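Local coordinates for oxidoreductase, iron/ascorbate family (Shewanella oneidensis, PDB 3ON7), which probably uses iron(II), 2-oxoglutarate and oxygen to form ethylene and to oxidise L-arginine, at residues Ala168-Ala173 and His231-Pro236. Numbering follows the deposited sequence.
Sequences AIRAAA and HRVINP
I169 to A171 of strand 169-174, at the edge of the smaller, four-stranded sheet of the double-stranded beta-helix, pair with V233 and I234 of strand 231-234, antiparallel and broken by a classic beta bulge. V233 O marks the bulge by accepting from both R170 N (2.8 Å) and A171 N (3.1 Å), the latter in its carbonyl plane. V233 N returns a nearly straight bond to A171 O (3.0 Å), and beyond the bulge N235 N reaches A168 O at 2.9 Å. I169 and I234 form a non-hydrogen-bonded pair, their branches CG1 and CG2 meeting loosely. On the other face, the methyl of A171 lies 4.1 Å from V233 CB, small enough to fit beside a beta-branched neighbour.

The extra residue of the bulge, R170, turns its side chain onto that second face. With CG anti to the backbone N (chi1 -179°), the chain passes V233 CG1 and bends at chi3 toward N235. There R170 NE (2.7 Å) and R170 NH2 (2.9 Å) both donate to N235 OD1, which lies at the edge of the guanidinium. The amide stands almost perpendicular to that group (86°); NE uses an in-plane lone pair of OD1, whereas NH2 comes from above the carbonyl plane. N235 ND2 donates a hydrogen bond to G167 O, so both amide ends are held, and Y157 gives R170 a cation-pi partner. A leucine in place of R170 would probably leave N235 OD1 without both donors and its amide freer to turn.

At the far end A173 CA makes a CH···O contact with H231 O (3.3 Å). The donor atoms of H174, D176 and H231 face one vacant point, probably where iron(II) would bind in the two-histidine, one-carboxylate site typical of 2-oxoglutarate oxygenases.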
loop_
_atom_site.group_PDB
_atom_site.type_symbol
_atom_site.label_atom_id
_atom_site.label_comp_id
_atom_site.label_asym_id
_atom_site.label_seq_id
_atom_site.Cartn_x
_atom_site.Cartn_y
_atom_site.Cartn_z
ATOM N N ALA B 168 24.502 -22.380 5.786
ATOM C CA ALA B 168 24.032 -23.672 5.270
ATOM C C ALA B 168 22.735 -23.547 4.447
ATOM O O ALA B 168 22.441 -24.404 3.613
ATOM C CB ALA B 168 23.849 -24.646 6.398
ATOM N N ILE B 169 21.971 -22.482 4.673
ATOM C CA ILE B 169 20.704 -22.277 3.971
ATOM C C ILE B 169 20.744 -20.966 3.177
ATOM O O ILE B 169 21.003 -19.918 3.733
ATOM C CB ILE B 169 19.513 -22.253 4.963
ATOM C CG1 ILE B 169 19.381 -23.592 5.669
ATOM C CG2 ILE B 169 18.224 -21.968 4.249
ATOM C CD1 ILE B 169 18.367 -23.568 6.783
ATOM N N ARG B 170 20.485 -21.054 1.880
ATOM C CA ARG B 170 20.532 -19.919 0.969
ATOM C C ARG B 170 19.162 -19.277 0.873
ATOM O O ARG B 170 19.035 -18.061 1.002
ATOM C CB ARG B 170 20.987 -20.377 -0.431
ATOM C CG ARG B 170 21.107 -19.259 -1.485
ATOM C CD ARG B 170 21.623 -19.769 -2.836
ATOM N NE ARG B 170 22.984 -20.303 -2.759
ATOM C CZ ARG B 170 24.080 -19.744 -3.284
ATOM N NH1 ARG B 170 24.030 -18.611 -3.972
ATOM N NH2 ARG B 170 25.247 -20.345 -3.134
ATOM N N ALA B 171 18.140 -20.085 0.602
ATOM C CA ALA B 171 16.758 -19.604 0.660
ATOM C C ALA B 171 15.929 -20.416 1.688
ATOM O O ALA B 171 15.819 -21.632 1.576
ATOM C CB ALA B 171 16.119 -19.638 -0.737
ATOM N N ALA B 172 15.371 -19.728 2.688
ATOM C CA ALA B 172 14.558 -20.354 3.743
ATOM C C ALA B 172 13.362 -21.133 3.202
ATOM O O ALA B 172 12.812 -20.795 2.141
ATOM C CB ALA B 172 14.043 -19.292 4.700
ATOM N N ALA B 173 12.968 -22.167 3.953
ATOM C CA ALA B 173 11.753 -22.952 3.670
ATOM C C ALA B 173 10.558 -22.036 3.530
ATOM O O ALA B 173 10.297 -21.222 4.401
ATOM C CB ALA B 173 11.478 -23.978 4.783
ATOM N N HIS B 231 9.398 -25.756 0.245
ATOM C CA HIS B 231 10.686 -25.954 -0.396
ATOM C C HIS B 231 11.714 -24.916 0.061
ATOM O O HIS B 231 11.336 -23.810 0.479
ATOM C CB HIS B 231 10.541 -25.923 -1.913
ATOM C CG HIS B 231 9.810 -24.733 -2.437
ATOM N ND1 HIS B 231 8.446 -24.574 -2.308
ATOM C CD2 HIS B 231 10.251 -23.656 -3.124
ATOM C CE1 HIS B 231 8.087 -23.440 -2.881
ATOM N NE2 HIS B 231 9.165 -22.863 -3.379
ATOM N N ARG B 232 12.998 -25.287 -0.040
ATOM C CA ARG B 232 14.129 -24.421 0.331
ATOM C C ARG B 232 15.334 -24.637 -0.577
ATOM O O ARG B 232 15.353 -25.571 -1.380
ATOM C CB ARG B 232 14.550 -24.695 1.784
ATOM C CG ARG B 232 15.175 -26.065 1.990
ATOM C CD ARG B 232 15.552 -26.334 3.410
ATOM N NE ARG B 232 16.261 -27.600 3.545
ATOM C CZ ARG B 232 16.876 -28.009 4.654
ATOM N NH1 ARG B 232 16.866 -27.257 5.754
ATOM N NH2 ARG B 232 17.521 -29.169 4.663
ATOM N N VAL B 233 16.345 -23.781 -0.451
ATOM C CA VAL B 233 17.614 -24.013 -1.137
ATOM C C VAL B 233 18.727 -24.036 -0.097
ATOM O O VAL B 233 18.946 -23.045 0.603
ATOM C CB VAL B 233 17.910 -22.950 -2.246
ATOM C CG1 VAL B 233 19.265 -23.221 -2.919
ATOM C CG2 VAL B 233 16.801 -22.928 -3.274
ATOM N N ILE B 234 19.423 -25.171 0.022
ATOM C CA ILE B 234 20.587 -25.255 0.921
ATOM C C ILE B 234 21.864 -25.048 0.106
ATOM O O ILE B 234 21.819 -25.104 -1.118
ATOM C CB ILE B 234 20.638 -26.582 1.738
ATOM C CG1 ILE B 234 20.810 -27.823 0.846
ATOM C CG2 ILE B 234 19.410 -26.715 2.585
ATOM C CD1 ILE B 234 21.218 -29.093 1.616
ATOM N N ASN B 235 22.966 -24.757 0.787
ATOM C CA ASN B 235 24.317 -24.699 0.175
ATOM C C ASN B 235 25.069 -25.934 0.635
ATOM O O ASN B 235 25.672 -25.934 1.707
ATOM C CB ASN B 235 25.097 -23.437 0.593
ATOM C CG ASN B 235 24.528 -22.161 -0.005
ATOM O OD1 ASN B 235 24.185 -22.124 -1.173
ATOM N ND2 ASN B 235 24.412 -21.115 0.805
ATOM N N PRO B 236 24.989 -27.018 -0.145
ATOM C CA PRO B 236 25.589 -28.255 0.309
ATOM C C PRO B 236 27.108 -28.174 0.264
ATOM O O PRO B 236 27.653 -27.280 -0.364
ATOM C CB PRO B 236 25.045 -29.303 -0.670
ATOM C CG PRO B 236 24.665 -28.566 -1.870
ATOM C CD PRO B 236 24.289 -27.182 -1.431
#